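Local coordinates for sugar ABC transporter (Agrobacterium radiobacter, PDB 4RXT), which binds arabinopyranose between its two lobes and probably delivers sugar to an ABC-type importer as its periplasmic solute-binding protein, at residues A3-P8 and K62-V67; N49-I54 and K74-P79; K78-A83 and A96-F101; K171-Q176 and L202-G207; P249-Y254 and A271-G276. All blocks are in the same frame, centred on the assembly; numbering follows the deposited sequence. Where two conformers were deposited one is given.

In the fold
All five contacts belong to a two-lobed periplasmic binding protein, but their chemistry differs. Interactions 1, 2, 3 and 5 lie in the lobe built on the parallel sheet and are partly buried. Interaction 4 lies in the other lobe, across the chain's centre from interactions 1 and 5. Interactions 2 and 3 share Lys78 and Pro79 on helix 77-84 and touch each other. Interaction 1 buries the largest area and is the only one with backbone hydrogen bonds between its segments. Interaction 2 packs helix 48-60 on the start of helix 77-84, mainly through apolar side chains. Interactions 3 and 5 also have water-bridged sides. Interaction 4 is a surface contact, though Ile203 comes near the bound sugar.

Interaction 1: A3-P8 and K62-V67; sequences AEVTIP and KPAAIV
Pro8 and Pro63 meet with their rings crossed at about a right angle. CD of Pro8 lies 3.6 Å from CB of Pro63. The same Pro8 CD also packs against the carbonyl oxygen of Ala65 and reaches CG1 of Ile66. Ile7 brings its CG2 branch to the Ala65 backbone, 3.5 Å from Ala65 O. This branch is anti to the backbone N of Ile7, while CG1 stands beside that N (chi1 -56°) and comes within 4.4 Å of Ala64 CB. CG2 also touches the Val67 side chain. Further out, Val5 sets its CB against the methyl of Ala64 at 3.7 Å, and both of its methyls lie a little farther from that carbon.

Two backbone hydrogen bonds tie the segments. Ala64 N donates to Thr6 O at 2.9 Å, somewhat bent at 144°. Val67 N donates to Pro8 O at 3.0 Å and is almost straight at 175°. Between them, Ile7 CA makes a CA-H...O contact of 3.4 Å to Ala65 O. That oxygen is buried and has no conventional hydrogen-bond partner.

Segment 3-8 leads into strand 9-11, which pairs in parallel with strand 66-68. Helix 249-264 covers Val5, Ile7 and Ala65 through Leu261, Ile257 and Ala260. Helix 48-60 packs on Ile66 through Leu55 and Val59.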
# COMPACT_ATOMS: atom_id res chain seq x y z
N ALA A 3 -3.39 -25.59 -23.64
CA ALA A 3 -2.71 -24.64 -24.51
C ALA A 3 -2.79 -23.21 -24.01
O ALA A 3 -2.59 -22.29 -24.78
CB ALA A 3 -3.28 -24.71 -25.92
N GLU A 4 -3.13 -23.03 -22.74
CA GLU A 4 -3.18 -21.69 -22.18
C GLU A 4 -2.46 -21.75 -20.87
O GLU A 4 -2.70 -22.64 -20.07
CB GLU A 4 -4.64 -21.24 -22.07
CG GLU A 4 -5.02 -20.49 -20.83
CD GLU A 4 -6.50 -20.19 -20.77
OE1 GLU A 4 -6.99 -19.35 -21.55
OE2 GLU A 4 -7.16 -20.84 -19.92
N VAL A 5 -1.49 -20.87 -20.74
CA VAL A 5 -0.62 -20.88 -19.59
C VAL A 5 -1.34 -20.39 -18.35
O VAL A 5 -2.40 -19.75 -18.42
CB VAL A 5 0.72 -20.13 -19.83
CG1 VAL A 5 1.46 -20.73 -21.02
CG2 VAL A 5 0.48 -18.64 -19.99
N THR A 6 -0.79 -20.80 -17.22
CA THR A 6 -1.25 -20.41 -15.90
C THR A 6 -0.23 -19.47 -15.25
O THR A 6 0.97 -19.75 -15.18
CB THR A 6 -1.49 -21.64 -14.98
OG1 THR A 6 -2.46 -22.52 -15.60
CG2 THR A 6 -1.99 -21.20 -13.62
N ILE A 7 -0.74 -18.33 -14.80
CA ILE A 7 0.05 -17.31 -14.08
C ILE A 7 -0.74 -16.89 -12.83
O ILE A 7 -1.60 -16.02 -12.90
CB ILE A 7 0.41 -16.10 -14.99
CG1 ILE A 7 1.16 -16.59 -16.22
CG2 ILE A 7 1.24 -15.10 -14.18
CD1 ILE A 7 1.51 -15.51 -17.23
N PRO A 8 -0.49 -17.57 -11.70
CA PRO A 8 -1.08 -17.15 -10.45
C PRO A 8 -0.63 -15.77 -10.01
O PRO A 8 0.50 -15.35 -10.29
CB PRO A 8 -0.59 -18.18 -9.43
CG PRO A 8 -0.06 -19.31 -10.24
CD PRO A 8 0.43 -18.69 -11.49
N LYS A 62 4.04 -25.88 -11.19
CA LYS A 62 4.71 -25.63 -12.47
C LYS A 62 3.98 -24.62 -13.38
O LYS A 62 3.76 -24.86 -14.58
CB LYS A 62 4.95 -26.93 -13.21
CG LYS A 62 5.87 -27.87 -12.45
CD LYS A 62 6.04 -29.19 -13.19
CE LYS A 62 6.89 -30.16 -12.40
NZ LYS A 62 8.33 -29.75 -12.38
N PRO A 63 3.61 -23.45 -12.83
CA PRO A 63 2.97 -22.46 -13.69
C PRO A 63 3.99 -21.78 -14.60
O PRO A 63 5.20 -21.94 -14.40
CB PRO A 63 2.43 -21.45 -12.67
CG PRO A 63 3.44 -21.47 -11.56
CD PRO A 63 3.82 -22.94 -11.45
N ALA A 64 3.52 -21.01 -15.57
CA ALA A 64 4.45 -20.31 -16.49
C ALA A 64 5.19 -19.15 -15.85
O ALA A 64 6.31 -18.79 -16.26
CB ALA A 64 3.70 -19.82 -17.73
N ALA A 65 4.53 -18.53 -14.89
CA ALA A 65 5.11 -17.43 -14.15
C ALA A 65 4.23 -17.20 -12.91
O ALA A 65 3.13 -17.74 -12.83
CB ALA A 65 5.18 -16.19 -15.03
N ILE A 66 4.73 -16.39 -11.99
CA ILE A 66 3.99 -15.99 -10.80
C ILE A 66 4.16 -14.50 -10.58
O ILE A 66 5.28 -13.96 -10.71
CB ILE A 66 4.48 -16.76 -9.53
CG1 ILE A 66 4.10 -18.25 -9.61
CG2 ILE A 66 3.93 -16.13 -8.24
CD1 ILE A 66 4.90 -19.14 -8.68
N VAL A 67 3.04 -13.85 -10.24
CA VAL A 67 3.04 -12.47 -9.77
C VAL A 67 2.81 -12.49 -8.28
O VAL A 67 1.90 -13.15 -7.79
CB VAL A 67 1.96 -11.60 -10.45
CG1 VAL A 67 1.95 -10.17 -9.88
CG2 VAL A 67 2.17 -11.59 -11.95

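Interaction 2: N49-I54 and K74-P79; sequences NGQISI and KALGKP
Ala75 meets Ile52 at the start of the contact. Its carbonyl oxygen lies 3.8 Å from CD1 of Ile52, at the far end of that side chain. The next residue, Leu76, takes up much of the buried surface. It crosses the Gln51 side chain at about a right angle. CG of Leu76 comes to 3.4 Å from OE1 of Gln51, and both of its methyls are close to the same oxygen. Leu76 and Ile52 run past each other in opposite directions, with Leu76 CD2 4.1 Å from Ile52 CG1. Pro79 closes the contact one turn later. Its CG sits 3.9 Å from CG2 of Ile52 and nearly as close to CG1, so the proline ring meets the branched part of the isoleucine.

Gln51 reaches this place because its chain is extended, with CG anti to the backbone N (chi1 -166°). No hydrogen bond joins the two segments. The Gln51 amide is held by the loop after strand 66-68 instead. OE1 accepts from Thr71 N, and NE2 donates to Ser69 O. The leucine therefore packs on an amide whose rotation is fixed by two backbone partners. The side chain of Gln51 is about 5 Å from that of Lys12, which binds the sugar.

Helices 48-60 and 77-84 flank strand 66-68 along the chain. This alternation of helices and parallel strands is typical of the Rossmann-like lobes of periplasmic binding proteins.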
# COMPACT_ATOMS: atom_id res chain seq x y z
N ASN A 49 3.89 -16.69 6.99
CA ASN A 49 4.02 -18.12 6.74
C ASN A 49 2.99 -18.57 5.70
O ASN A 49 3.28 -19.37 4.83
CB ASN A 49 3.82 -18.92 8.04
CG ASN A 49 4.16 -20.39 7.88
OD1 ASN A 49 5.17 -20.75 7.29
ND2 ASN A 49 3.34 -21.23 8.46
N GLY A 50 1.77 -18.01 5.83
CA GLY A 50 0.68 -18.33 4.96
C GLY A 50 1.05 -18.00 3.53
O GLY A 50 0.82 -18.80 2.62
N GLN A 51 1.62 -16.83 3.34
CA GLN A 51 2.05 -16.45 1.99
C GLN A 51 3.18 -17.35 1.46
O GLN A 51 3.19 -17.74 0.31
CB GLN A 51 2.45 -14.98 1.92
CG GLN A 51 2.57 -14.54 0.48
CD GLN A 51 3.05 -13.12 0.28
OE1 GLN A 51 4.14 -12.76 0.71
NE2 GLN A 51 2.25 -12.31 -0.36
N ILE A 52 4.14 -17.65 2.33
CA ILE A 52 5.25 -18.50 1.92
C ILE A 52 4.74 -19.89 1.47
O ILE A 52 5.16 -20.41 0.44
CB ILE A 52 6.31 -18.59 3.03
CG1 ILE A 52 6.98 -17.24 3.25
CG2 ILE A 52 7.38 -19.63 2.66
CD1 ILE A 52 7.84 -17.20 4.51
N SER A 53 3.84 -20.46 2.26
CA SER A 53 3.22 -21.74 1.93
C SER A 53 2.51 -21.71 0.59
O SER A 53 2.66 -22.60 -0.24
CB SER A 53 2.23 -22.15 3.03
OG SER A 53 2.91 -22.46 4.23
N ILE A 54 1.75 -20.65 0.37
CA ILE A 54 1.03 -20.46 -0.90
C ILE A 54 2.00 -20.36 -2.08
O ILE A 54 1.78 -21.00 -3.12
CB ILE A 54 0.08 -19.23 -0.81
CG1 ILE A 54 -1.06 -19.54 0.15
CG2 ILE A 54 -0.44 -18.79 -2.20
CD1 ILE A 54 -1.79 -18.30 0.61
N LYS A 74 12.15 -9.12 4.46
CA LYS A 74 13.21 -10.09 4.73
C LYS A 74 12.71 -11.52 4.55
O LYS A 74 13.33 -12.33 3.85
CB LYS A 74 13.80 -9.92 6.15
CG LYS A 74 15.12 -10.66 6.42
CD LYS A 74 15.92 -9.91 7.48
CE LYS A 74 17.37 -10.34 7.60
NZ LYS A 74 17.90 -10.22 9.00
N ALA A 75 11.55 -11.84 5.12
CA ALA A 75 11.07 -13.24 5.15
C ALA A 75 10.76 -13.84 3.76
O ALA A 75 10.80 -15.04 3.56
CB ALA A 75 9.85 -13.38 6.03
N LEU A 76 10.43 -12.98 2.80
CA LEU A 76 10.11 -13.43 1.46
C LEU A 76 11.33 -13.52 0.53
O LEU A 76 11.23 -14.03 -0.56
CB LEU A 76 8.95 -12.60 0.83
CG LEU A 76 7.51 -13.11 1.03
CD1 LEU A 76 7.21 -14.40 0.24
CD2 LEU A 76 7.21 -13.26 2.52
N GLY A 77 12.49 -13.04 0.99
CA GLY A 77 13.71 -13.06 0.15
C GLY A 77 14.08 -14.44 -0.34
O GLY A 77 14.11 -14.73 -1.55
N LYS A 78 14.36 -15.31 0.62
CA LYS A 78 14.74 -16.68 0.32
C LYS A 78 13.61 -17.45 -0.41
O LYS A 78 13.87 -18.14 -1.38
CB LYS A 78 15.08 -17.34 1.65
CG LYS A 78 16.17 -18.33 1.59
CD LYS A 78 15.68 -19.60 0.95
CE LYS A 78 16.85 -20.53 0.70
NZ LYS A 78 17.52 -20.90 1.96
N PRO A 79 12.33 -17.28 0.03
CA PRO A 79 11.29 -17.98 -0.71
C PRO A 79 11.23 -17.57 -2.18
O PRO A 79 11.03 -18.41 -3.03
CB PRO A 79 10.02 -17.62 0.06
CG PRO A 79 10.50 -17.55 1.47
CD PRO A 79 11.85 -16.91 1.37

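Interaction 3: K78-A83 and A96-F101; sequences KPVDEA and ADSKAF
Val80 packs on Phe101 and Ser98 on the tight side of this contact. CG1 of Val80 lies over one face of the Phe101 ring, 4.0 Å from the centroid and 19° off the ring normal. This is a CH-pi contact. The methyl is displaced toward the rim, nearest CZ. CG1 is placed anti to the backbone N of Val80 (chi1 169°), which turns it toward both the ring and Ser98. It also comes to 3.6 Å from Ser98 OG.

The polar side centres on Asp81. Ser98 OG donates to Asp81 OD1 at 2.6 Å, approaching from above the carboxylate plane by 38°. The same hydroxyl accepts from Ala100 N at 3.0 Å, which makes an ST turn. Ser98 OG thus links the helix to the turn of its own loop. Beyond it, water takes over. One water joins OD1 of Asp81 to Lys99 N, and another joins OD2 to Asp97 O.

The contact ties helix 77-84 to the loop between strands 89-92 and 103-106. Phe101 also meets Phe104 edge to face and touches Ile89 of strand 89-92. On another side of the helix, Pro79 and Ala83 pack on helix 48-60.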
# COMPACT_ATOMS: atom_id res chain seq x y z
N LYS A 78 14.36 -15.31 0.62
CA LYS A 78 14.74 -16.68 0.32
C LYS A 78 13.61 -17.45 -0.41
O LYS A 78 13.87 -18.14 -1.38
CB LYS A 78 15.08 -17.34 1.65
CG LYS A 78 16.17 -18.33 1.59
CD LYS A 78 15.68 -19.60 0.95
CE LYS A 78 16.85 -20.53 0.70
NZ LYS A 78 17.52 -20.90 1.96
N PRO A 79 12.33 -17.28 0.03
CA PRO A 79 11.29 -17.98 -0.71
C PRO A 79 11.23 -17.57 -2.18
O PRO A 79 11.03 -18.41 -3.03
CB PRO A 79 10.02 -17.62 0.06
CG PRO A 79 10.50 -17.55 1.47
CD PRO A 79 11.85 -16.91 1.37
N VAL A 80 11.42 -16.27 -2.45
CA VAL A 80 11.45 -15.83 -3.83
C VAL A 80 12.67 -16.38 -4.57
O VAL A 80 12.53 -16.81 -5.72
CB VAL A 80 11.32 -14.31 -3.96
CG1 VAL A 80 11.62 -13.85 -5.37
CG2 VAL A 80 9.92 -13.89 -3.52
N ASP A 81 13.84 -16.40 -3.92
CA ASP A 81 15.05 -16.97 -4.55
C ASP A 81 14.76 -18.43 -4.95
O ASP A 81 15.12 -18.87 -6.05
CB ASP A 81 16.26 -16.94 -3.60
CG ASP A 81 16.90 -15.56 -3.43
OD1 ASP A 81 16.70 -14.66 -4.28
OD2 ASP A 81 17.61 -15.39 -2.41
N GLU A 82 14.13 -19.17 -4.04
CA GLU A 82 13.84 -20.58 -4.28
C GLU A 82 12.87 -20.77 -5.43
O GLU A 82 13.09 -21.62 -6.31
CB GLU A 82 13.35 -21.28 -3.00
CG GLU A 82 14.41 -21.38 -1.91
CD GLU A 82 15.63 -22.15 -2.38
OE1 GLU A 82 15.44 -23.21 -3.00
OE2 GLU A 82 16.76 -21.69 -2.13
N ALA A 83 11.76 -20.02 -5.38
CA ALA A 83 10.77 -20.06 -6.45
C ALA A 83 11.36 -19.77 -7.82
O ALA A 83 11.04 -20.44 -8.81
CB ALA A 83 9.64 -19.08 -6.16
N ALA A 96 11.06 -7.30 -1.63
CA ALA A 96 11.58 -8.42 -0.87
C ALA A 96 13.09 -8.46 -1.01
O ALA A 96 13.69 -7.93 -1.99
CB ALA A 96 10.96 -9.76 -1.30
N ASP A 97 13.71 -9.12 -0.06
CA ASP A 97 15.19 -9.30 -0.06
C ASP A 97 15.68 -10.36 -1.08
O ASP A 97 16.25 -11.40 -0.71
CB ASP A 97 15.65 -9.66 1.36
CG ASP A 97 17.15 -9.53 1.53
OD1 ASP A 97 17.81 -8.77 0.77
OD2 ASP A 97 17.66 -10.17 2.46
N SER A 98 15.42 -10.09 -2.35
CA SER A 98 15.76 -10.96 -3.46
C SER A 98 15.98 -10.11 -4.70
O SER A 98 15.25 -9.19 -4.97
CB SER A 98 14.67 -11.98 -3.74
OG SER A 98 14.99 -12.75 -4.91
N LYS A 99 17.01 -10.48 -5.45
CA LYS A 99 17.29 -9.86 -6.76
C LYS A 99 16.78 -10.75 -7.91
O LYS A 99 17.08 -10.52 -9.08
CB LYS A 99 18.82 -9.58 -6.94
CG LYS A 99 19.40 -8.57 -5.98
CD LYS A 99 18.83 -7.18 -6.20
CE LYS A 99 19.05 -6.27 -4.99
NZ LYS A 99 17.92 -5.30 -4.83
N ALA A 100 15.96 -11.73 -7.56
CA ALA A 100 15.58 -12.75 -8.54
C ALA A 100 14.40 -12.37 -9.39
O ALA A 100 14.14 -13.04 -10.40
CB ALA A 100 15.29 -14.07 -7.86
N PHE A 101 13.73 -11.28 -9.02
CA PHE A 101 12.55 -10.84 -9.77
C PHE A 101 12.90 -10.45 -11.22
O PHE A 101 13.92 -9.86 -11.46
CB PHE A 101 11.92 -9.61 -9.12
CG PHE A 101 11.33 -9.85 -7.75
CD1 PHE A 101 10.11 -10.47 -7.58
CD2 PHE A 101 12.05 -9.45 -6.60
CE1 PHE A 101 9.56 -10.61 -6.33
CE2 PHE A 101 11.51 -9.63 -5.34
CZ PHE A 101 10.28 -10.24 -5.21
O HOH W 1 18.61 -12.68 -4.65
O HOH W 2 17.79 -13.51 -0.63

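Interaction 4: K171-Q176 and L202-G207; sequences KYADGQ and LIMAQG
Met204 folds back on itself to reach Ala173 with both its sulfur and its terminal methyl. SD lies 3.6 Å from Ala173 CB, and CE lies 3.7 Å from the same carbon. The chain is bent at chi2 (-61°) and again at chi3 (92°), which brings the methyl to Ala173 CB and Gln176 O. CE comes to 3.5 Å from Gln176 O. The neighbouring residue Ile203 meets the loop through CG2. This methyl is 3.6 Å from Gly175 O and packs against the carbonyl carbon of Gln176. The helix therefore touches mostly backbone here, and no hydrogen bond crosses between the segments.

The loop is shaped by its own polar contacts. Gln176 N donates to Asp174 OD1 at 3.3 Å, forming an Asx turn. Thr179 OG1 also bonds Asp174 OD1.

The contact is near the sugar site. Ile203 is about 5 Å from the bound arabinopyranose by its side chain. Asn201, which binds the sugar, accepts a hydrogen bond from Met204 N through OD1.

Residues 173-176 join strand 165-172, at the edge of the mixed sheet, to helix 177-190. Ala173 packs on that helix through Thr179 and Ile183. Helix 202-214 lies beside this turn, and Met204 also touches Ile138 of strand 133-139.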
# COMPACT_ATOMS: atom_id res chain seq x y z
N LYS A 171 4.19 4.30 15.72
CA LYS A 171 3.52 3.12 16.26
C LYS A 171 3.20 2.12 15.16
O LYS A 171 3.01 2.51 13.98
CB LYS A 171 2.20 3.51 16.95
CG LYS A 171 2.40 4.25 18.24
CD LYS A 171 2.76 3.22 19.29
CE LYS A 171 2.65 3.73 20.71
NZ LYS A 171 3.70 3.01 21.48
N TYR A 172 3.16 0.85 15.56
CA TYR A 172 2.77 -0.23 14.66
C TYR A 172 1.59 -0.94 15.22
O TYR A 172 1.51 -1.19 16.42
CB TYR A 172 3.90 -1.26 14.52
CG TYR A 172 5.12 -0.74 13.73
CD1 TYR A 172 6.15 -0.04 14.36
CD2 TYR A 172 5.21 -0.95 12.38
CE1 TYR A 172 7.24 0.43 13.64
CE2 TYR A 172 6.28 -0.51 11.66
CZ TYR A 172 7.31 0.16 12.30
OH TYR A 172 8.40 0.59 11.53
N ALA A 173 0.71 -1.32 14.31
CA ALA A 173 -0.48 -2.08 14.66
C ALA A 173 -0.17 -3.58 14.36
O ALA A 173 1.01 -3.99 14.23
CB ALA A 173 -1.73 -1.53 13.92
N ASP A 174 -1.24 -4.39 14.35
CA ASP A 174 -1.21 -5.83 14.11
C ASP A 174 -2.03 -6.19 12.86
O ASP A 174 -2.65 -7.27 12.77
CB ASP A 174 -1.79 -6.57 15.32
CG ASP A 174 -3.22 -6.21 15.59
OD1 ASP A 174 -3.79 -5.31 14.91
OD2 ASP A 174 -3.76 -6.86 16.51
N GLY A 175 -2.05 -5.27 11.90
CA GLY A 175 -2.77 -5.49 10.69
C GLY A 175 -4.27 -5.26 10.71
O GLY A 175 -4.87 -5.42 9.69
N GLN A 176 -4.84 -4.87 11.84
CA GLN A 176 -6.28 -4.62 11.93
C GLN A 176 -6.64 -3.15 12.11
O GLN A 176 -6.08 -2.44 12.95
CB GLN A 176 -6.90 -5.42 13.07
CG GLN A 176 -6.50 -6.86 13.11
CD GLN A 176 -7.08 -7.55 14.31
OE1 GLN A 176 -8.18 -8.07 14.26
NE2 GLN A 176 -6.34 -7.56 15.39
N LEU A 202 -4.13 1.64 3.57
CA LEU A 202 -5.60 1.70 3.61
C LEU A 202 -6.14 1.35 5.01
O LEU A 202 -7.06 1.98 5.51
CB LEU A 202 -6.17 0.73 2.60
CG LEU A 202 -7.70 0.58 2.61
CD1 LEU A 202 -8.29 1.93 2.27
CD2 LEU A 202 -8.09 -0.49 1.62
N ILE A 203 -5.60 0.29 5.59
CA ILE A 203 -6.11 -0.28 6.82
C ILE A 203 -5.96 0.71 7.97
O ILE A 203 -6.84 0.92 8.77
CB ILE A 203 -5.44 -1.64 7.15
CG1 ILE A 203 -5.53 -2.62 5.95
CG2 ILE A 203 -6.04 -2.26 8.41
CD1 ILE A 203 -6.93 -2.80 5.41
N MET A 204 -4.79 1.33 8.04
CA MET A 204 -4.61 2.36 9.05
C MET A 204 -5.43 3.62 8.78
O MET A 204 -5.96 4.25 9.72
CB MET A 204 -3.12 2.70 9.25
CG MET A 204 -2.27 1.58 9.85
SD MET A 204 -2.78 1.03 11.54
CE MET A 204 -3.90 -0.34 11.14
N ALA A 205 -5.56 4.00 7.52
CA ALA A 205 -6.48 5.11 7.19
C ALA A 205 -7.93 4.86 7.64
O ALA A 205 -8.58 5.75 8.16
CB ALA A 205 -6.43 5.39 5.70
N GLN A 206 -8.40 3.64 7.44
CA GLN A 206 -9.76 3.27 7.91
C GLN A 206 -9.87 3.47 9.40
O GLN A 206 -10.78 4.11 9.88
CB GLN A 206 -10.05 1.81 7.56
CG GLN A 206 -10.18 1.50 6.07
CD GLN A 206 -10.10 0.01 5.75
OE1 GLN A 206 -9.58 -0.80 6.54
NE2 GLN A 206 -10.66 -0.36 4.62
N GLY A 207 -8.98 2.84 10.15
CA GLY A 207 -9.03 2.90 11.61
C GLY A 207 -8.78 4.26 12.23
O GLY A 207 -9.49 4.70 13.14

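Interaction 5: P249-Y254 and A271-G276; sequences PYRMGY and ANVDTG
The first turns of helix 249-264 pass the end of strand 272-274 with Met252 and Thr275 nearest, their CA atoms 7.2 Å apart. Arg251 crosses toward the strand with an extended chain, CG anti to its N atom (chi1 177°). Its guanidinium has CG1 of Val273 and CG2 of Thr275 over one face. NH2 lies 3.5 Å from Val273 CG1, and CD lies 3.9 Å from Thr275 CG2. No direct hydrogen bond joins the segments; two waters bridge them. NH1 donates to both, and these in turn donate to Thr275 O and Asp274 O. The first water sits in the plane of the guanidinium, at its edge. NE forms a salt bridge with Asp255, one turn along the helix, which would limit the head group's rotation.

Met252 meets Thr275 at about a right angle, with CE 3.7 Å from Thr275 OG1. Thr275 is the middle residue of an Asx turn, with Gly276 N bonded to Asp274 OD1 at 2.9 Å.

Strand 272-274 is an outermost strand of the parallel sheet and pairs with strand 103-106. Helix 249-264 lies between this edge and helix 17-33, where Met252 touches Tyr18. Met252 also packs on Asp93 and Gln247 of the sugar pocket.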
# COMPACT_ATOMS: atom_id res chain seq x y z
N PRO A 249 -3.25 0.28 -7.86
CA PRO A 249 -3.27 -1.16 -7.69
C PRO A 249 -3.85 -1.92 -8.89
O PRO A 249 -3.38 -3.01 -9.18
CB PRO A 249 -4.15 -1.37 -6.44
CG PRO A 249 -4.95 -0.10 -6.30
CD PRO A 249 -3.95 0.95 -6.77
N TYR A 250 -4.87 -1.37 -9.56
CA TYR A 250 -5.44 -2.03 -10.74
C TYR A 250 -4.36 -2.30 -11.78
O TYR A 250 -4.24 -3.42 -12.30
CB TYR A 250 -6.57 -1.22 -11.35
CG TYR A 250 -7.33 -1.95 -12.43
CD1 TYR A 250 -8.42 -2.73 -12.10
CD2 TYR A 250 -6.94 -1.86 -13.77
CE1 TYR A 250 -9.16 -3.39 -13.09
CE2 TYR A 250 -7.64 -2.53 -14.77
CZ TYR A 250 -8.75 -3.29 -14.44
OH TYR A 250 -9.44 -3.93 -15.44
N ARG A 251 -3.54 -1.29 -12.05
CA ARG A 251 -2.45 -1.45 -13.02
C ARG A 251 -1.40 -2.44 -12.55
O ARG A 251 -0.90 -3.20 -13.35
CB ARG A 251 -1.81 -0.09 -13.34
CG ARG A 251 -0.63 -0.20 -14.29
CD ARG A 251 0.05 1.11 -14.51
NE ARG A 251 1.13 0.97 -15.45
CZ ARG A 251 2.01 1.92 -15.72
NH1 ARG A 251 1.94 3.10 -15.10
NH2 ARG A 251 2.96 1.71 -16.62
N MET A 252 -1.05 -2.41 -11.26
CA MET A 252 -0.13 -3.42 -10.72
C MET A 252 -0.61 -4.85 -11.05
O MET A 252 0.18 -5.71 -11.46
CB MET A 252 0.13 -3.24 -9.21
CG MET A 252 0.97 -2.01 -8.81
SD MET A 252 1.07 -1.95 -6.96
CE MET A 252 0.69 -0.21 -6.69
N GLY A 253 -1.91 -5.11 -10.88
CA GLY A 253 -2.49 -6.41 -11.20
C GLY A 253 -2.50 -6.70 -12.70
O GLY A 253 -2.05 -7.76 -13.14
N TYR A 254 -2.97 -5.73 -13.47
CA TYR A 254 -3.12 -5.89 -14.91
C TYR A 254 -1.77 -6.04 -15.59
O TYR A 254 -1.52 -7.02 -16.32
CB TYR A 254 -3.92 -4.72 -15.51
CG TYR A 254 -4.35 -5.01 -16.94
CD1 TYR A 254 -3.45 -4.86 -17.99
CD2 TYR A 254 -5.62 -5.50 -17.21
CE1 TYR A 254 -3.83 -5.16 -19.29
CE2 TYR A 254 -6.02 -5.79 -18.51
CZ TYR A 254 -5.13 -5.62 -19.54
OH TYR A 254 -5.55 -5.95 -20.81
N ALA A 271 12.73 -3.74 -16.09
CA ALA A 271 13.05 -4.25 -14.76
C ALA A 271 12.17 -3.62 -13.69
O ALA A 271 11.80 -4.27 -12.72
CB ALA A 271 14.50 -3.96 -14.43
N ASN A 272 11.87 -2.33 -13.89
CA ASN A 272 11.18 -1.51 -12.88
C ASN A 272 10.16 -0.60 -13.57
O ASN A 272 10.47 0.05 -14.54
CB ASN A 272 12.21 -0.69 -12.07
CG ASN A 272 13.14 -1.56 -11.23
OD1 ASN A 272 12.77 -2.05 -10.16
ND2 ASN A 272 14.36 -1.75 -11.72
N VAL A 273 8.91 -0.63 -13.09
CA VAL A 273 7.83 0.24 -13.55
C VAL A 273 7.30 0.96 -12.31
O VAL A 273 6.87 0.31 -11.35
CB VAL A 273 6.66 -0.53 -14.25
CG1 VAL A 273 5.50 0.41 -14.56
CG2 VAL A 273 7.16 -1.19 -15.53
N ASP A 274 7.36 2.29 -12.36
CA ASP A 274 6.80 3.18 -11.36
C ASP A 274 5.37 3.49 -11.70
O ASP A 274 5.08 4.19 -12.68
CB ASP A 274 7.66 4.47 -11.28
CG ASP A 274 7.18 5.47 -10.24
OD1 ASP A 274 6.07 5.29 -9.72
OD2 ASP A 274 7.91 6.46 -9.99
N THR A 275 4.47 2.96 -10.89
CA THR A 275 3.03 3.04 -11.18
C THR A 275 2.37 4.33 -10.63
O THR A 275 1.16 4.57 -10.85
CB THR A 275 2.28 1.76 -10.73
OG1 THR A 275 2.60 1.46 -9.36
CG2 THR A 275 2.64 0.57 -11.61
N GLY A 276 3.15 5.18 -9.95
CA GLY A 276 2.71 6.51 -9.58
C GLY A 276 1.96 6.63 -8.26
O GLY A 276 1.34 5.69 -7.75
O HOH W 3 -0.16 3.99 -13.07
O HOH W 4 4.96 4.01 -15.38